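Local coordinates for protein esterase (Xanthomonas oryzae pv. oryzae, PDB 3H2G) that acts as an esterase that degrades rice cell walls and contributes to virulence, with an alpha/beta-hydrolase core and a glycoside-binding substrate recognition module, at residues Asp19-Ser22 against Ala23-Ala26; Pro87-Leu91 against Arg92-Gln96; Ser292-Pro296 against Gly297-Asp301; Ile385-Val388 against Arg389-Leu393. All blocks are in the same frame, centred on the assembly; numbering follows the deposited sequence.

Contact 1 (Asp19-Ser22 against Ala23-Ala26); sequences DAIS and AMLA
Ile21 meets both Met24 and Leu25 on one flank of a short helix, and four backbone bonds join the same turns. The hydrogen bonds follow the i to i+4 pattern of an alpha-helix: Ala23 N donates to Asp19 O, Met24 N to Ala20 O, Leu25 N to Ile21 O and Ala26 N to Ser22 O. The longest is Met24 N to Ala20 O at 3.2 Å and the shortest Ala26 N to Ser22 O at 2.8 Å, the latter also the most bent, with an N-H...O angle of 140°.

The apolar contacts divide the branches of Ile21 between two partners. Its CG1 lies 4.3 Å from Met24 CE, while CG2 lies 4.3 Å from Leu25 CD1. The Met24 chain bends at its last torsion (chi3 -84°), which folds the methyl back along the helix until CE is 3.9 Å from Ile21 CA. Leu25 sets its CG 3.4 Å from Ile21 O, so the carbonyl that accepts the Leu25 amide also has that side chain against it. Ala23 and Ala26 each lay CB against a carbonyl oxygen of the preceding turn, Ala26 CB standing 3.5 Å from Ser22 O.

This is helix 18-26, which follows the outermost strand 7-16 of the central sheet. Its apolar flank faces helix 108-114, where Ile21 touches Val110, Met24 touches Thr111, and Leu25 touches Thr111 and Arg112.

The hydroxyl of Ser22 finds its partners outside both segments. Ser22 OG is hydrogen-bonded with Ala40 N, beyond the unmodelled residues 28-36, and forms a weak bond with Arg18 O one turn earlier.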
loop_
_atom_site.group_PDB
_atom_site.type_symbol
_atom_site.label_atom_id
_atom_site.label_comp_id
_atom_site.label_asym_id
_atom_site.label_seq_id
_atom_site.Cartn_x
_atom_site.Cartn_y
_atom_site.Cartn_z
ATOM N N ASP A 19 20.073 12.080 16.336
ATOM C CA ASP A 19 20.876 13.062 15.605
ATOM C C ASP A 19 21.119 12.677 14.150
ATOM O O ASP A 19 21.098 13.534 13.265
ATOM C CB ASP A 19 22.225 13.294 16.299
ATOM C CG ASP A 19 22.083 13.992 17.640
ATOM O OD1 ASP A 19 21.095 14.733 17.830
ATOM O OD2 ASP A 19 22.973 13.810 18.499
ATOM N N ALA A 20 21.365 11.394 13.903
ATOM C CA ALA A 20 21.597 10.920 12.542
ATOM C C ALA A 20 20.342 11.180 11.711
ATOM O O ALA A 20 20.421 11.590 10.553
ATOM C CB ALA A 20 21.923 9.429 12.553
ATOM N N ILE A 21 19.181 10.943 12.311
ATOM C CA ILE A 21 17.916 11.163 11.621
ATOM C C ILE A 21 17.703 12.659 11.369
ATOM O O ILE A 21 17.287 13.053 10.282
ATOM C CB ILE A 21 16.737 10.573 12.436
ATOM C CG1 ILE A 21 16.892 9.048 12.515
ATOM C CG2 ILE A 21 15.404 10.939 11.782
ATOM C CD1 ILE A 21 15.871 8.347 13.395
ATOM N N SER A 22 18.003 13.490 12.363
ATOM C CA SER A 22 17.855 14.934 12.206
ATOM C C SER A 22 18.756 15.426 11.079
ATOM O O SER A 22 18.389 16.328 10.325
ATOM C CB SER A 22 18.222 15.666 13.500
ATOM O OG SER A 22 17.222 15.500 14.484
ATOM N N ALA A 23 19.938 14.829 10.969
ATOM C CA ALA A 23 20.881 15.210 9.923
ATOM C C ALA A 23 20.285 14.925 8.545
ATOM O O ALA A 23 20.441 15.721 7.618
ATOM C CB ALA A 23 22.194 14.458 10.101
ATOM N N MET A 24 19.598 13.794 8.404
ATOM C CA MET A 24 18.981 13.467 7.123
ATOM C C MET A 24 17.846 14.446 6.828
ATOM O O MET A 24 17.606 14.797 5.674
ATOM C CB MET A 24 18.444 12.028 7.117
ATOM C CG MET A 24 19.521 10.949 7.116
ATOM S SD MET A 24 18.867 9.277 6.829
ATOM C CE MET A 24 18.356 8.819 8.497
ATOM N N LEU A 25 17.155 14.888 7.875
ATOM C CA LEU A 25 16.046 15.830 7.722
ATOM C C LEU A 25 16.536 17.235 7.376
ATOM O O LEU A 25 15.858 17.980 6.669
ATOM C CB LEU A 25 15.219 15.891 9.012
ATOM C CG LEU A 25 14.427 14.639 9.408
ATOM C CD1 LEU A 25 13.858 14.816 10.807
ATOM C CD2 LEU A 25 13.314 14.391 8.401
ATOM N N ALA A 26 17.716 17.591 7.875
ATOM C CA ALA A 26 18.290 18.910 7.628
ATOM C C ALA A 26 18.768 19.083 6.188
ATOM O O ALA A 26 19.012 20.203 5.740
ATOM C CB ALA A 26 19.441 19.164 8.593
#

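Contact 2 (Pro87-Leu91 against Arg92-Gln96); sequences PTEAL and RAQEQ
Leu91 and Gln94 close a type I beta turn in a loop that has no regular helix or strand before Glu95, the N-cap of helix 96-102. Gln94 N donates to Leu91 O over 3.1 Å, but the donor stands well above the carbonyl plane, about 50° out of it. Arg92 and Ala93 occupy the two central positions of the turn.

Glu89 and Gln94 cross at about a right angle, and the carboxylate lies against the aliphatic part of the glutamine: Glu89 OE1 is 3.1 Å from Gln94 CG, and Glu89 CD is 3.5 Å from Gln94 CB. In both chains CG is anti to the backbone N and a bend follows at chi2 (62° in Glu89, 59° in Gln94), which brings the carboxylate against CB and CG of Gln94. Leu91 places CD2 3.5 Å from Gln94 OE1.

The other carboxylate oxygen is engaged on the chain itself. Leu91 N donates to Glu89 OE2 over 3.0 Å, using the anti lone pair of that oxygen. A water gives one hydrogen to Glu89 OE2 at 2.8 Å and the other to Gln94 OE1, linking the two side chains without a direct polar bond. Gln94 NE2 has weak bonds to Glu95 O and Glu99 OE1.

Nearby, Pro87 touches Ser176, the serine of a probable nucleophile elbow, and Glu89 O accepts from Tyr237 OH on helix 231-246. The amide and water bonds to OE2 would help stabilise a charged Glu89 carboxylate and restrict its rotation, and the shared water probably steadies the Gln94 amide in turn.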
loop_
_atom_site.group_PDB
_atom_site.type_symbol
_atom_site.label_atom_id
_atom_site.label_comp_id
_atom_site.label_asym_id
_atom_site.label_seq_id
_atom_site.Cartn_x
_atom_site.Cartn_y
_atom_site.Cartn_z
ATOM N N PRO A 87 3.793 0.342 -1.078
ATOM C CA PRO A 87 3.367 0.445 -2.478
ATOM C C PRO A 87 3.640 -0.811 -3.308
ATOM O O PRO A 87 4.209 -1.784 -2.818
ATOM C CB PRO A 87 4.146 1.657 -2.983
ATOM C CG PRO A 87 5.436 1.551 -2.219
ATOM C CD PRO A 87 4.942 1.229 -0.814
ATOM N N THR A 88 3.234 -0.777 -4.572
ATOM C CA THR A 88 3.413 -1.917 -5.469
ATOM C C THR A 88 4.835 -2.460 -5.453
ATOM O O THR A 88 5.803 -1.711 -5.612
ATOM C CB THR A 88 3.051 -1.547 -6.924
ATOM O OG1 THR A 88 1.751 -0.946 -6.950
ATOM C CG2 THR A 88 3.030 -2.800 -7.803
ATOM N N GLU A 89 4.950 -3.769 -5.260
ATOM C CA GLU A 89 6.245 -4.438 -5.226
ATOM C C GLU A 89 6.212 -5.663 -6.134
ATOM O O GLU A 89 5.477 -6.617 -5.869
ATOM C CB GLU A 89 6.582 -4.873 -3.797
ATOM C CG GLU A 89 7.916 -5.598 -3.688
ATOM C CD GLU A 89 9.077 -4.719 -4.101
ATOM O OE1 GLU A 89 9.419 -3.799 -3.331
ATOM O OE2 GLU A 89 9.639 -4.937 -5.196
ATOM N N ALA A 90 7.011 -5.630 -7.197
ATOM C CA ALA A 90 7.074 -6.736 -8.151
ATOM C C ALA A 90 8.228 -7.698 -7.877
ATOM O O ALA A 90 8.266 -8.792 -8.443
ATOM C CB ALA A 90 7.178 -6.193 -9.573
ATOM N N LEU A 91 9.176 -7.294 -7.033
ATOM C CA LEU A 91 10.305 -8.171 -6.707
ATOM C C LEU A 91 9.859 -9.063 -5.557
ATOM O O LEU A 91 9.779 -8.624 -4.411
ATOM C CB LEU A 91 11.540 -7.359 -6.291
ATOM C CG LEU A 91 12.830 -8.174 -6.099
ATOM C CD1 LEU A 91 13.339 -8.654 -7.454
ATOM C CD2 LEU A 91 13.895 -7.327 -5.416
ATOM N N ARG A 92 9.568 -10.319 -5.877
ATOM C CA ARG A 92 9.089 -11.289 -4.897
ATOM C C ARG A 92 9.839 -11.350 -3.569
ATOM O O ARG A 92 9.219 -11.373 -2.509
ATOM C CB ARG A 92 9.068 -12.690 -5.522
ATOM C CG ARG A 92 8.866 -13.815 -4.508
ATOM C CD ARG A 92 8.746 -15.177 -5.172
ATOM N NE ARG A 92 7.405 -15.410 -5.700
ATOM C CZ ARG A 92 7.109 -15.521 -6.991
ATOM N NH1 ARG A 92 8.064 -15.418 -7.910
ATOM N NH2 ARG A 92 5.854 -15.737 -7.364
ATOM N N ALA A 93 11.166 -11.362 -3.624
ATOM C CA ALA A 93 11.984 -11.480 -2.413
ATOM C C ALA A 93 12.126 -10.231 -1.542
ATOM O O ALA A 93 12.600 -10.318 -0.409
ATOM C CB ALA A 93 13.372 -11.994 -2.794
ATOM N N GLN A 94 11.712 -9.081 -2.060
ATOM C CA GLN A 94 11.838 -7.820 -1.336
ATOM C C GLN A 94 11.230 -7.785 0.066
ATOM O O GLN A 94 10.062 -8.124 0.261
ATOM C CB GLN A 94 11.230 -6.686 -2.165
ATOM C CG GLN A 94 11.549 -5.304 -1.628
ATOM C CD GLN A 94 13.039 -5.050 -1.567
ATOM O OE1 GLN A 94 13.756 -5.274 -2.540
ATOM N NE2 GLN A 94 13.515 -4.581 -0.420
ATOM N N GLU A 95 12.041 -7.364 1.032
ATOM C CA GLU A 95 11.616 -7.230 2.427
ATOM C C GLU A 95 11.823 -5.767 2.835
ATOM O O GLU A 95 12.934 -5.243 2.733
ATOM C CB GLU A 95 12.463 -8.121 3.334
ATOM C CG GLU A 95 12.315 -9.614 3.096
ATOM C CD GLU A 95 13.393 -10.413 3.806
ATOM O OE1 GLU A 95 13.669 -10.126 4.990
ATOM O OE2 GLU A 95 13.962 -11.330 3.182
ATOM N N GLN A 96 10.766 -5.107 3.298
ATOM C CA GLN A 96 10.879 -3.705 3.702
ATOM C C GLN A 96 11.955 -3.459 4.758
ATOM O O GLN A 96 12.689 -2.473 4.689
ATOM C CB GLN A 96 9.554 -3.191 4.256
ATOM C CG GLN A 96 8.408 -3.170 3.276
ATOM C CD GLN A 96 7.123 -2.744 3.948
ATOM O OE1 GLN A 96 6.873 -1.553 4.144
ATOM N NE2 GLN A 96 6.311 -3.719 4.333
HETATM O O HOH W 1 12.271 -4.049 -5.081
#

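Contact 3 (Ser292-Pro296 against Gly297-Asp301); sequences SYFQP and GFYSD
Phe294 reaches forward over a short connection to the first turn of helix 296-304, touching Phe298 and Tyr299. The carbonyl of Gly297, first residue of 297-301, accepts from Asp301 N and from Ser300 OG. Phe298 comes next. Its CD2 is 4.1 Å from Phe294 CD1, and the rings meet obliquely, with centroids 6.0 Å apart and planes at 48°.

Gln295 is the N-cap of this helix and Pro296 its first residue, a position where the missing amide hydrogen costs no bond. Phe294 lies in the short link between the weakly bonded helix 290-293 and helix 296-304; with Phe298 it packs on Ile239 of helix 231-246. One face of the Phe294 ring is covered by Tyr293 CD2, 3.6 Å above the plane and over its centre.

At Tyr299 the amide donates to Gln295 O over 2.9 Å, nearly along the C=O axis. With CG anti to the backbone N (chi1 -165°), the tyrosine ring is brought back beside Phe294, CD1 lying 3.8 Å from Phe294 CD2. The same ring stacks with Trp219, whose backbone O is hydrogen-bonded with Tyr299 OH. Ser300 N then donates to Pro296 O over 3.0 Å.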
loop_
_atom_site.group_PDB
_atom_site.type_symbol
_atom_site.label_atom_id
_atom_site.label_comp_id
_atom_site.label_asym_id
_atom_site.label_seq_id
_atom_site.Cartn_x
_atom_site.Cartn_y
_atom_site.Cartn_z
ATOM N N SER A 292 -0.558 -3.119 -29.039
ATOM C CA SER A 292 0.207 -4.252 -29.537
ATOM C C SER A 292 0.497 -5.203 -28.380
ATOM O O SER A 292 1.029 -6.295 -28.579
ATOM C CB SER A 292 1.524 -3.773 -30.155
ATOM O OG SER A 292 2.387 -3.244 -29.168
ATOM N N TYR A 293 0.133 -4.782 -27.173
ATOM C CA TYR A 293 0.369 -5.574 -25.968
ATOM C C TYR A 293 -0.814 -6.476 -25.612
ATOM O O TYR A 293 -0.678 -7.695 -25.520
ATOM C CB TYR A 293 0.664 -4.644 -24.794
ATOM C CG TYR A 293 1.082 -5.368 -23.538
ATOM C CD1 TYR A 293 2.281 -6.081 -23.492
ATOM C CD2 TYR A 293 0.280 -5.343 -22.396
ATOM C CE1 TYR A 293 2.676 -6.750 -22.338
ATOM C CE2 TYR A 293 0.663 -6.009 -21.235
ATOM C CZ TYR A 293 1.863 -6.712 -21.215
ATOM O OH TYR A 293 2.252 -7.378 -20.083
ATOM N N PHE A 294 -1.973 -5.866 -25.394
ATOM C CA PHE A 294 -3.174 -6.622 -25.060
ATOM C C PHE A 294 -3.853 -7.131 -26.319
ATOM O O PHE A 294 -3.738 -6.519 -27.383
ATOM C CB PHE A 294 -4.172 -5.736 -24.305
ATOM C CG PHE A 294 -3.703 -5.315 -22.947
ATOM C CD1 PHE A 294 -3.531 -6.256 -21.938
ATOM C CD2 PHE A 294 -3.430 -3.976 -22.672
ATOM C CE1 PHE A 294 -3.095 -5.874 -20.671
ATOM C CE2 PHE A 294 -2.991 -3.583 -21.405
ATOM C CZ PHE A 294 -2.824 -4.535 -20.405
ATOM N N GLN A 295 -4.553 -8.256 -26.201
ATOM C CA GLN A 295 -5.304 -8.794 -27.330
ATOM C C GLN A 295 -6.343 -7.722 -27.642
ATOM O O GLN A 295 -6.945 -7.157 -26.727
ATOM C CB GLN A 295 -6.012 -10.092 -26.935
ATOM C CG GLN A 295 -5.095 -11.301 -26.854
ATOM C CD GLN A 295 -4.637 -11.770 -28.220
ATOM O OE1 GLN A 295 -4.962 -11.159 -29.236
ATOM N NE2 GLN A 295 -3.881 -12.863 -28.252
ATOM N N PRO A 296 -6.563 -7.421 -28.932
ATOM C CA PRO A 296 -7.542 -6.400 -29.320
ATOM C C PRO A 296 -8.944 -6.641 -28.751
ATOM O O PRO A 296 -9.638 -5.693 -28.382
ATOM C CB PRO A 296 -7.507 -6.455 -30.845
ATOM C CG PRO A 296 -6.072 -6.837 -31.122
ATOM C CD PRO A 296 -5.845 -7.936 -30.112
ATOM N N GLY A 297 -9.350 -7.906 -28.681
ATOM C CA GLY A 297 -10.661 -8.239 -28.145
ATOM C C GLY A 297 -10.803 -7.833 -26.689
ATOM O O GLY A 297 -11.755 -7.140 -26.312
ATOM N N PHE A 298 -9.856 -8.268 -25.864
ATOM C CA PHE A 298 -9.861 -7.941 -24.442
ATOM C C PHE A 298 -9.747 -6.432 -24.248
ATOM O O PHE A 298 -10.417 -5.844 -23.393
ATOM C CB PHE A 298 -8.678 -8.622 -23.742
ATOM C CG PHE A 298 -8.521 -8.237 -22.292
ATOM C CD1 PHE A 298 -9.363 -8.767 -21.317
ATOM C CD2 PHE A 298 -7.534 -7.334 -21.906
ATOM C CE1 PHE A 298 -9.225 -8.403 -19.975
ATOM C CE2 PHE A 298 -7.386 -6.961 -20.568
ATOM C CZ PHE A 298 -8.235 -7.499 -19.601
ATOM N N TYR A 299 -8.895 -5.805 -25.052
ATOM C CA TYR A 299 -8.666 -4.372 -24.945
ATOM C C TYR A 299 -9.911 -3.522 -25.215
ATOM O O TYR A 299 -10.111 -2.494 -24.565
ATOM C CB TYR A 299 -7.524 -3.945 -25.876
ATOM C CG TYR A 299 -6.998 -2.563 -25.555
ATOM C CD1 TYR A 299 -6.462 -2.276 -24.298
ATOM C CD2 TYR A 299 -7.094 -1.529 -26.481
ATOM C CE1 TYR A 299 -6.041 -0.988 -23.971
ATOM C CE2 TYR A 299 -6.676 -0.237 -26.166
ATOM C CZ TYR A 299 -6.155 0.026 -24.911
ATOM O OH TYR A 299 -5.765 1.305 -24.592
ATOM N N SER A 300 -10.750 -3.937 -26.160
ATOM C CA SER A 300 -11.955 -3.166 -26.446
ATOM C C SER A 300 -13.100 -3.563 -25.513
ATOM O O SER A 300 -13.960 -2.742 -25.189
ATOM C CB SER A 300 -12.389 -3.352 -27.906
ATOM O OG SER A 300 -12.810 -4.680 -28.161
ATOM N N ASP A 301 -13.091 -4.818 -25.069
ATOM C CA ASP A 301 -14.133 -5.341 -24.185
ATOM C C ASP A 301 -14.116 -4.761 -22.771
ATOM O O ASP A 301 -15.164 -4.434 -22.211
ATOM C CB ASP A 301 -14.018 -6.866 -24.092
ATOM C CG ASP A 301 -15.183 -7.496 -23.350
ATOM O OD1 ASP A 301 -16.314 -7.466 -23.880
ATOM O OD2 ASP A 301 -14.969 -8.022 -22.235
#

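Contact 4 (Ile385-Val388 against Arg389-Leu393); sequences IVVV and RDQLL
The guanidinium of Arg389 has the carboxylate of Asp390 at its edge, in plane, and the methyl Val386 CG1 approaching obliquely, 4.0 Å from NH2. Arg389 grips its neighbour side-on, NE and NH2 both donating to Asp390 OD1 at 3.0 Å. That oxygen is met on its syn side, with NE 33° out of the carboxylate plane and NH2 closer to it. A bend at chi3 (66°) turns the arginine tip back toward Val386 and Asp390. Val386 CG1 also touches Asp390 OD2, 3.7 Å away, and so lies alongside both charged side chains.

One residue further along, Val387 and Gln391 run side by side, Val387 CG1 lying 3.4 Å from Gln391 NE2. The backbone bonds keep alpha-helical spacing until Val388 O, which accepts both Leu392 N at 2.8 Å and Leu393 N at 3.0 Å. The bond from Leu393 N, five residues on, closes a wider pi-type turn.

Arg389 has further partners in Glu38, by a salt bridge through NH2, and Arg112 O, through NH1. Helix 376-396 lies on the central sheet: Val388 packs on Ala203 of strand 198-205 and on Leu329 and Cys331 of strand 328-332, while Ile385 and Val386 adjoin helix 108-114.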
loop_
_atom_site.group_PDB
_atom_site.type_symbol
_atom_site.label_atom_id
_atom_site.label_comp_id
_atom_site.label_asym_id
_atom_site.label_seq_id
_atom_site.Cartn_x
_atom_site.Cartn_y
_atom_site.Cartn_z
ATOM N N ILE A 385 2.908 11.911 3.842
ATOM C CA ILE A 385 3.208 11.366 5.163
ATOM C C ILE A 385 3.337 12.546 6.126
ATOM O O ILE A 385 2.785 12.527 7.227
ATOM C CB ILE A 385 4.527 10.551 5.163
ATOM C CG1 ILE A 385 4.282 9.171 4.546
ATOM C CG2 ILE A 385 5.061 10.407 6.585
ATOM C CD1 ILE A 385 5.538 8.337 4.375
ATOM N N VAL A 386 4.058 13.578 5.696
ATOM C CA VAL A 386 4.251 14.759 6.527
ATOM C C VAL A 386 2.928 15.470 6.800
ATOM O O VAL A 386 2.619 15.795 7.944
ATOM C CB VAL A 386 5.240 15.746 5.865
ATOM C CG1 VAL A 386 5.272 17.064 6.633
ATOM C CG2 VAL A 386 6.630 15.128 5.830
ATOM N N VAL A 387 2.142 15.690 5.750
ATOM C CA VAL A 387 0.857 16.374 5.887
ATOM C C VAL A 387 -0.161 15.654 6.768
ATOM O O VAL A 387 -0.775 16.277 7.638
ATOM C CB VAL A 387 0.222 16.635 4.498
ATOM C CG1 VAL A 387 -1.223 17.102 4.651
ATOM C CG2 VAL A 387 1.037 17.687 3.757
ATOM N N VAL A 388 -0.352 14.356 6.552
ATOM C CA VAL A 388 -1.324 13.616 7.353
ATOM C C VAL A 388 -0.882 13.492 8.811
ATOM O O VAL A 388 -1.711 13.502 9.719
ATOM C CB VAL A 388 -1.600 12.213 6.760
ATOM C CG1 VAL A 388 -2.146 12.355 5.339
ATOM C CG2 VAL A 388 -0.340 11.372 6.769
ATOM N N ARG A 389 0.423 13.378 9.035
ATOM C CA ARG A 389 0.940 13.295 10.398
ATOM C C ARG A 389 0.596 14.597 11.118
ATOM O O ARG A 389 0.045 14.589 12.220
ATOM C CB ARG A 389 2.461 13.120 10.386
ATOM C CG ARG A 389 3.106 13.110 11.769
ATOM C CD ARG A 389 4.607 13.359 11.674
ATOM N NE ARG A 389 4.891 14.714 11.201
ATOM C CZ ARG A 389 6.091 15.148 10.823
ATOM N NH1 ARG A 389 7.142 14.336 10.855
ATOM N NH2 ARG A 389 6.239 16.399 10.413
ATOM N N ASP A 390 0.922 15.718 10.480
ATOM C CA ASP A 390 0.665 17.036 11.064
ATOM C C ASP A 390 -0.812 17.377 11.240
ATOM O O ASP A 390 -1.215 17.907 12.279
ATOM C CB ASP A 390 1.300 18.138 10.208
ATOM C CG ASP A 390 2.814 18.054 10.157
ATOM O OD1 ASP A 390 3.409 17.282 10.935
ATOM O OD2 ASP A 390 3.408 18.782 9.335
ATOM N N GLN A 391 -1.618 17.075 10.227
ATOM C CA GLN A 391 -3.039 17.405 10.264
ATOM C C GLN A 391 -3.984 16.429 10.952
ATOM O O GLN A 391 -5.046 16.839 11.428
ATOM C CB GLN A 391 -3.537 17.679 8.842
ATOM C CG GLN A 391 -3.020 18.998 8.272
ATOM C CD GLN A 391 -3.484 19.252 6.850
ATOM O OE1 GLN A 391 -4.615 18.928 6.488
ATOM N NE2 GLN A 391 -2.613 19.847 6.040
ATOM N N LEU A 392 -3.615 15.153 11.019
ATOM C CA LEU A 392 -4.491 14.170 11.654
ATOM C C LEU A 392 -3.846 13.276 12.710
ATOM O O LEU A 392 -4.292 13.249 13.852
ATOM C CB LEU A 392 -5.145 13.270 10.600
ATOM C CG LEU A 392 -6.034 12.147 11.163
ATOM C CD1 LEU A 392 -7.229 12.751 11.895
ATOM C CD2 LEU A 392 -6.507 11.240 10.035
ATOM N N LEU A 393 -2.812 12.534 12.324
ATOM C CA LEU A 393 -2.157 11.610 13.244
ATOM C C LEU A 393 -1.744 12.224 14.581
ATOM O O LEU A 393 -2.100 11.699 15.637
ATOM C CB LEU A 393 -0.938 10.966 12.574
ATOM C CG LEU A 393 -1.155 10.308 11.204
ATOM C CD1 LEU A 393 0.129 9.592 10.800
ATOM C CD2 LEU A 393 -2.318 9.324 11.245
#

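In the fold
The contacts follow one another along the chain without interleaving. Contacts 1 and 4, at opposite ends of the sequence, are spatial neighbours: their centres are 19 Å apart, their nearest atoms about 7 Å, and both helices pack against helix 108-114. Contact 2 lies about 25 Å from contact 4, centre to centre, across the chain's centre, in the loop after strand 79-85 near the probable nucleophile elbow. Contact 3 is remote, 50 Å from contact 1 between centres, yet shares helix 231-246 with contact 2 as a packing partner. Contact 4 thus lies on the hydrolase sheet and contact 1 is linked to it through helix 108-114, whereas contact 3 belongs to helices outlying from the sheet.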